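Local coordinates for interphotoreceptor retinoid-binding protein (Xenopus laevis, PDB 1J7X) that probably binds retinoids in the matrix between photoreceptors and pigment epithelium and so takes part in carrying them through the visual cycle, at residues 280-284 against 285-289; 34-37 against 38-41; 127-130 against 131-135. All coordinates share one frame; numbering follows the deposited sequence.

Contact 1: 280-284 against 285-289; sequences AIVLA and DEALD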
loop_
_atom_site.group_PDB
_atom_site.type_symbol
_atom_site.label_atom_id
_atom_site.label_comp_id
_atom_site.label_asym_id
_atom_site.label_seq_id
_atom_site.Cartn_x
_atom_site.Cartn_y
_atom_site.Cartn_z
ATOM N N ALA A 280 8.304 -10.829 -10.703
ATOM C CA ALA A 280 8.976 -12.135 -10.579
ATOM C C ALA A 280 8.572 -12.769 -9.259
ATOM O O ALA A 280 9.076 -12.406 -8.184
ATOM C CB ALA A 280 10.501 -11.994 -10.705
ATOM N N ILE A 281 7.603 -13.670 -9.304
ATOM C CA ILE A 281 7.086 -14.324 -8.176
ATOM C C ILE A 281 7.989 -15.433 -7.732
ATOM O O ILE A 281 8.229 -16.356 -8.541
ATOM C CB ILE A 281 5.659 -14.837 -8.420
ATOM C CG1 ILE A 281 4.687 -13.669 -8.629
ATOM C CG2 ILE A 281 5.210 -15.609 -7.283
ATOM C CD1 ILE A 281 3.250 -14.045 -8.975
ATOM N N VAL A 282 8.496 -15.339 -6.523
ATOM C CA VAL A 282 9.331 -16.346 -5.862
ATOM C C VAL A 282 9.058 -16.284 -4.408
ATOM O O VAL A 282 8.482 -15.344 -3.850
ATOM C CB VAL A 282 10.836 -16.172 -6.149
ATOM C CG1 VAL A 282 11.097 -16.164 -7.581
ATOM C CG2 VAL A 282 11.321 -14.849 -5.655
ATOM N N LEU A 283 9.443 -17.343 -3.668
ATOM C CA LEU A 283 9.251 -17.306 -2.220
ATOM C C LEU A 283 10.260 -16.202 -1.678
ATOM O O LEU A 283 11.303 -15.922 -2.300
ATOM C CB LEU A 283 9.617 -18.675 -1.585
ATOM C CG LEU A 283 8.423 -19.652 -1.403
ATOM C CD1 LEU A 283 7.790 -19.799 -2.655
ATOM C CD2 LEU A 283 8.928 -21.067 -0.955
ATOM N N ALA A 284 9.881 -15.628 -0.564
ATOM C CA ALA A 284 10.636 -14.475 0.031
ATOM C C ALA A 284 12.127 -14.763 0.203
ATOM O O ALA A 284 12.935 -13.985 -0.202
ATOM C CB ALA A 284 10.019 -14.118 1.329
ATOM N N ASP A 285 12.463 -15.965 0.631
ATOM C CA ASP A 285 13.881 -16.347 0.783
ATOM C C ASP A 285 14.658 -16.374 -0.503
ATOM O O ASP A 285 15.893 -16.359 -0.500
ATOM C CB ASP A 285 13.996 -17.690 1.445
ATOM C CG ASP A 285 13.437 -17.740 2.769
ATOM O OD1 ASP A 285 13.565 -16.763 3.526
ATOM O OD2 ASP A 285 12.830 -18.778 3.190
ATOM N N GLU A 286 14.008 -16.449 -1.627
ATOM C CA GLU A 286 14.678 -16.490 -2.926
ATOM C C GLU A 286 14.757 -15.191 -3.660
ATOM O O GLU A 286 15.379 -15.112 -4.711
ATOM C CB GLU A 286 13.886 -17.540 -3.817
ATOM C CG GLU A 286 13.569 -18.857 -3.072
ATOM C CD GLU A 286 12.739 -19.881 -3.958
ATOM O OE1 GLU A 286 12.373 -21.013 -3.521
ATOM O OE2 GLU A 286 12.412 -19.547 -5.123
ATOM N N ALA A 287 14.146 -14.140 -3.115
ATOM C CA ALA A 287 14.066 -12.860 -3.808
ATOM C C ALA A 287 15.323 -12.132 -4.064
ATOM O O ALA A 287 15.520 -11.520 -5.129
ATOM C CB ALA A 287 13.043 -11.971 -3.072
ATOM N N LEU A 288 16.225 -12.194 -3.110
ATOM C CA LEU A 288 17.537 -11.502 -3.304
ATOM C C LEU A 288 18.352 -12.201 -4.382
ATOM O O LEU A 288 18.900 -11.560 -5.243
ATOM C CB LEU A 288 18.300 -11.446 -1.957
ATOM C CG LEU A 288 19.597 -10.658 -2.017
ATOM C CD1 LEU A 288 19.431 -9.273 -2.560
ATOM C CD2 LEU A 288 20.215 -10.700 -0.589
ATOM N N ASP A 289 18.346 -13.517 -4.345
ATOM C CA ASP A 289 19.020 -14.307 -5.407
ATOM C C ASP A 289 18.482 -14.073 -6.772
ATOM O O ASP A 289 19.206 -13.855 -7.760
ATOM C CB ASP A 289 18.939 -15.766 -5.131
ATOM C CG ASP A 289 19.930 -16.219 -4.041
ATOM O OD1 ASP A 289 20.906 -15.456 -3.824
ATOM O OD2 ASP A 289 19.705 -17.231 -3.330
#

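Contact 2: 34-37 against 38-41; sequences NLDY and STVI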
loop_
_atom_site.group_PDB
_atom_site.type_symbol
_atom_site.label_atom_id
_atom_site.label_comp_id
_atom_site.label_asym_id
_atom_site.label_seq_id
_atom_site.Cartn_x
_atom_site.Cartn_y
_atom_site.Cartn_z
ATOM N N ASN A 34 -34.036 -6.988 -3.920
ATOM C CA ASN A 34 -34.698 -7.914 -4.790
ATOM C C ASN A 34 -34.339 -9.384 -4.538
ATOM O O ASN A 34 -34.996 -10.262 -5.030
ATOM C CB ASN A 34 -34.407 -7.496 -6.277
ATOM C CG ASN A 34 -35.137 -8.365 -7.325
ATOM O OD1 ASN A 34 -36.365 -8.472 -7.311
ATOM N ND2 ASN A 34 -34.354 -9.003 -8.234
ATOM N N LEU A 35 -33.252 -9.617 -3.840
ATOM C CA LEU A 35 -32.772 -10.959 -3.640
ATOM C C LEU A 35 -33.807 -11.793 -2.876
ATOM O O LEU A 35 -34.614 -11.317 -2.187
ATOM C CB LEU A 35 -31.477 -10.923 -2.855
ATOM C CG LEU A 35 -30.266 -10.215 -3.481
ATOM C CD1 LEU A 35 -29.065 -10.282 -2.479
ATOM C CD2 LEU A 35 -29.917 -10.811 -4.775
ATOM N N ASP A 36 -33.715 -13.084 -3.015
ATOM C CA ASP A 36 -34.486 -14.041 -2.313
ATOM C C ASP A 36 -33.786 -14.428 -0.987
ATOM O O ASP A 36 -32.834 -15.128 -1.023
ATOM C CB ASP A 36 -34.638 -15.275 -3.211
ATOM C CG ASP A 36 -35.098 -16.463 -2.461
ATOM O OD1 ASP A 36 -36.004 -16.322 -1.622
ATOM O OD2 ASP A 36 -34.535 -17.568 -2.613
ATOM N N TYR A 37 -34.257 -13.861 0.103
ATOM C CA TYR A 37 -33.825 -14.071 1.493
ATOM C C TYR A 37 -34.797 -14.886 2.336
ATOM O O TYR A 37 -35.136 -14.510 3.480
ATOM C CB TYR A 37 -33.846 -12.774 2.263
ATOM C CG TYR A 37 -32.964 -11.735 1.700
ATOM C CD1 TYR A 37 -33.505 -10.708 0.935
ATOM C CD2 TYR A 37 -31.566 -11.767 1.936
ATOM C CE1 TYR A 37 -32.731 -9.748 0.414
ATOM C CE2 TYR A 37 -30.764 -10.809 1.417
ATOM C CZ TYR A 37 -31.325 -9.817 0.615
ATOM O OH TYR A 37 -30.538 -8.803 0.150
ATOM N N SER A 38 -35.323 -15.947 1.786
ATOM C CA SER A 38 -36.154 -16.723 2.632
ATOM C C SER A 38 -35.435 -18.035 2.746
ATOM O O SER A 38 -36.038 -19.039 3.006
ATOM C CB SER A 38 -37.533 -16.888 2.010
ATOM O OG SER A 38 -37.342 -17.387 0.701
ATOM N N THR A 39 -34.134 -18.050 2.575
ATOM C CA THR A 39 -33.395 -19.295 2.722
ATOM C C THR A 39 -32.287 -19.118 3.818
ATOM O O THR A 39 -31.605 -20.057 4.217
ATOM C CB THR A 39 -32.764 -19.648 1.376
ATOM O OG1 THR A 39 -33.784 -19.712 0.357
ATOM C CG2 THR A 39 -32.096 -21.067 1.446
ATOM N N VAL A 40 -32.088 -17.876 4.241
ATOM C CA VAL A 40 -31.017 -17.531 5.183
ATOM C C VAL A 40 -31.460 -17.117 6.553
ATOM O O VAL A 40 -32.180 -16.153 6.713
ATOM C CB VAL A 40 -30.154 -16.393 4.623
ATOM C CG1 VAL A 40 -29.525 -16.812 3.274
ATOM C CG2 VAL A 40 -30.951 -15.100 4.470
ATOM N N ILE A 41 -30.993 -17.859 7.547
ATOM C CA ILE A 41 -31.362 -17.604 8.942
ATOM C C ILE A 41 -30.190 -17.840 9.879
ATOM O O ILE A 41 -30.254 -18.703 10.771
ATOM C CB ILE A 41 -32.543 -18.507 9.388
ATOM C CG1 ILE A 41 -32.989 -18.123 10.812
ATOM C CG2 ILE A 41 -32.184 -20.022 9.294
ATOM C CD1 ILE A 41 -33.557 -16.723 10.919
#

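Contact 3: 127-130 against 131-135; sequences PFIV and NTVWE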
loop_
_atom_site.group_PDB
_atom_site.type_symbol
_atom_site.label_atom_id
_atom_site.label_comp_id
_atom_site.label_asym_id
_atom_site.label_seq_id
_atom_site.Cartn_x
_atom_site.Cartn_y
_atom_site.Cartn_z
ATOM N N PRO A 127 18.169 15.040 6.944
ATOM C CA PRO A 127 19.581 15.406 6.853
ATOM C C PRO A 127 20.517 14.218 7.128
ATOM O O PRO A 127 21.531 14.118 6.567
ATOM C CB PRO A 127 19.723 16.524 7.932
ATOM C CG PRO A 127 18.385 17.094 7.968
ATOM C CD PRO A 127 17.488 15.926 7.889
ATOM N N PHE A 128 20.089 13.332 7.953
ATOM C CA PHE A 128 20.896 12.161 8.372
ATOM C C PHE A 128 20.723 11.050 7.358
ATOM O O PHE A 128 21.687 10.244 7.190
ATOM C CB PHE A 128 20.452 11.744 9.778
ATOM C CG PHE A 128 20.528 12.953 10.770
ATOM C CD1 PHE A 128 21.744 13.386 11.232
ATOM C CD2 PHE A 128 19.423 13.638 11.108
ATOM C CE1 PHE A 128 21.854 14.519 12.134
ATOM C CE2 PHE A 128 19.483 14.799 11.967
ATOM C CZ PHE A 128 20.708 15.217 12.469
ATOM N N ILE A 129 19.528 10.978 6.744
ATOM C CA ILE A 129 19.277 9.964 5.735
ATOM C C ILE A 129 20.185 10.212 4.533
ATOM O O ILE A 129 20.673 9.267 3.807
ATOM C CB ILE A 129 17.803 9.910 5.310
ATOM C CG1 ILE A 129 17.049 9.517 6.501
ATOM C CG2 ILE A 129 17.682 8.862 4.196
ATOM C CD1 ILE A 129 15.544 9.600 6.232
ATOM N N VAL A 130 20.528 11.468 4.357
ATOM C CA VAL A 130 21.493 11.769 3.303
ATOM C C VAL A 130 22.794 10.983 3.437
ATOM O O VAL A 130 23.365 10.476 2.431
ATOM C CB VAL A 130 21.839 13.268 3.263
ATOM C CG1 VAL A 130 23.008 13.520 2.347
ATOM C CG2 VAL A 130 20.630 14.117 2.847
ATOM N N ASN A 131 23.304 10.927 4.675
ATOM C CA ASN A 131 24.562 10.276 4.958
ATOM C C ASN A 131 24.402 8.744 4.951
ATOM O O ASN A 131 25.258 8.028 4.490
ATOM C CB ASN A 131 25.050 10.684 6.369
ATOM C CG ASN A 131 25.411 12.140 6.439
ATOM O OD1 ASN A 131 25.948 12.672 5.463
ATOM N ND2 ASN A 131 25.134 12.795 7.591
ATOM N N THR A 132 23.286 8.231 5.485
ATOM C CA THR A 132 23.132 6.764 5.571
ATOM C C THR A 132 22.740 6.114 4.239
ATOM O O THR A 132 23.205 5.023 3.888
ATOM C CB THR A 132 22.134 6.495 6.623
ATOM O OG1 THR A 132 22.593 7.070 7.857
ATOM C CG2 THR A 132 21.911 4.976 6.962
ATOM N N VAL A 133 21.929 6.774 3.492
ATOM C CA VAL A 133 21.339 6.128 2.305
ATOM C C VAL A 133 21.768 6.763 1.019
ATOM O O VAL A 133 22.481 6.169 0.292
ATOM C CB VAL A 133 19.823 6.140 2.375
ATOM C CG1 VAL A 133 19.208 5.480 1.102
ATOM C CG2 VAL A 133 19.379 5.466 3.591
ATOM N N TRP A 134 21.361 8.007 0.749
ATOM C CA TRP A 134 21.491 8.613 -0.523
ATOM C C TRP A 134 22.937 8.755 -1.042
ATOM O O TRP A 134 23.196 8.466 -2.180
ATOM C CB TRP A 134 20.704 9.935 -0.589
ATOM C CG TRP A 134 19.248 9.699 -0.142
ATOM C CD1 TRP A 134 18.632 10.277 0.889
ATOM C CD2 TRP A 134 18.314 8.768 -0.702
ATOM N NE1 TRP A 134 17.353 9.767 1.029
ATOM C CE2 TRP A 134 17.135 8.865 0.024
ATOM C CE3 TRP A 134 18.380 7.848 -1.774
ATOM C CZ2 TRP A 134 16.058 8.036 -0.229
ATOM C CZ3 TRP A 134 17.271 7.106 -2.100
ATOM C CH2 TRP A 134 16.137 7.204 -1.292
ATOM N N GLU A 135 23.821 9.165 -0.159
ATOM C CA GLU A 135 25.241 9.319 -0.567
ATOM C C GLU A 135 25.894 7.986 -0.792
ATOM O O GLU A 135 26.426 7.797 -1.865
ATOM C CB GLU A 135 26.008 10.163 0.439
ATOM C CG GLU A 135 27.563 10.139 0.041
ATOM C CD GLU A 135 27.918 10.665 -1.345
ATOM O OE1 GLU A 135 27.225 11.529 -1.901
ATOM O OE2 GLU A 135 29.008 10.208 -1.913
#

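Contact 1: 280-284 against 285-289
Ala284 O is gripped by two groups: the backbone N-H of Ala287 reaches it at 3.2 Å, nearly straight at hydrogen (168°), and Arg148 NH1 bonds it from outside, so that the carbonyl receives both a helix N-H and a guanidinium N-H. One residue back, Leu283 O takes the backbone N-H of Glu286 at 2.8 Å, and this bond closes the turn that swings the chain from strand 280-281 into helix 287-296. Two successive i to i+3 bonds carry the chain round the turn.

Glu286 lies back along Val282 and Leu283. Its CG is anti to its carbonyl carbon (chi1 -46°) and the chain runs out straight beyond, which carries the carboxylate alongside both residues: OE2 stops 3.9 Å from Val282 CB, and OE1 is 4.1 Å from Leu283 CB. Both are van der Waals approaches to carbon. Deeper in, the Val282 branch CG2 meets the first turn of the helix, 4.2 Å from Ala287 CB.

Ala284 is held through its N as well, by Glu235 OE2. Ala280 and Val282 pair through their backbones with strand 231-234, the neighbour of edge strand 280-281 in the mixed sheet, while Val282 and Ala287 both rest on Ile233 and Ala287 also reaches Leu208 of strand 204-209.

Contact 2: 34-37 against 38-41
From an extended Asp36 the backbone bends at Tyr37, Ser38 and Thr39, whose psi angles fall between -10° and 43°, and then extends again at Val40. Asp36 spans the first part of the bend. Its CG sits anti to the backbone N (chi1 164°), which turns the carboxylate toward Ser38, and OD1 accepts the hydroxyl OG of Ser38 at 2.9 Å on its syn lone pair. The same oxygen draws a weak bond from Ser38 N at 3.5 Å, an Asx-turn type of link from an aspartate to the N-H two residues on. Two groups of one serine thus hold one carboxylate oxygen, which should restrict the rotation of the carboxylate. The other oxygen, OD2, comes no closer than 3.7 Å to Thr39 OG1, and the two side chains cross at a slant.

This bend belongs to the connection between helix 25-31 and helix 43-58 in the helical N-terminal part of the chain. Its polar side lies at the surface; its apolar side faces those helices. There Val40 CG2 meets the edge of the Tyr37 ring near its plane, 4.2 Å from CD2. The ring also touches Leu50 of helix 43-58 and Val4 and Leu8 of helix 2-18. At its far end Tyr37 OH is hydrogen-bonded to Leu32 O, back near the end of helix 25-31, while Val40 continues the apolar side onto Val4 and Ile46.

Contact 3: 127-130 against 131-135
With CG2 of Ile129 anti to its backbone N and CG of Trp134 anti to its carbonyl carbon (chi1 -52°), a methyl and an indole are set side by side, pointing the same way from helix 119-137. Ile129 CG2 lies 3.3 Å from Trp134 NE1, a close approach, and meets the ring obliquely. The same methyl also packs 3.8 Å from Val133 CG2, so it touches the side chains four and five residues ahead. Val133 sends its other branch, CG1, over the centre of one face of the indole, 3.8 Å above the plane.

The backbone widens here into a pi-type turn. Phe128 O accepts Thr132 N in its carbonyl plane, an ordinary alpha-helical bond, with a second, weak one from Asn131 N. Ile129 O takes Val133 N at 2.8 Å and, more weakly, Trp134 N at 3.4 Å. Val130 O then passes over Trp134 and accepts Glu135 N at 2.9 Å, the donor lying nearly on the line of the carbonyl bond. This i to i+5 bond, with the weak one from Trp134 N to Ile129 O, marks the wide turn.

The helix is the crossover between parallel strands 108-112 and 142-146. Helix 88-98 flanks it: Gln92 bonds Phe128 O and Asn131 ND2, and Asn96 bonds Thr132 OG1. Trp134 stacks on Tyr164, just past helix 158-163, and Glu135 forms a salt bridge with Lys197.

In the fold
All three contacts are local, but they lie far apart. Contact 3 is partly buried and sits within the helix of a beta-alpha-beta unit, where apolar branches and an indole pack beside wide-turn backbone bonds. Contact 1 is a surface turn at the outer strand 280-281 of the same mixed sheet, leading from it to the last helix; it relies on backbone i to i+3 bonds. Contact 2, on the opposite side of the chain's centre from contact 3 and about 61 Å from it between centres, joins two helices of the N-terminal part, and is the one whose own segments are joined by a side-chain to side-chain hydrogen bond. No two contacts touch.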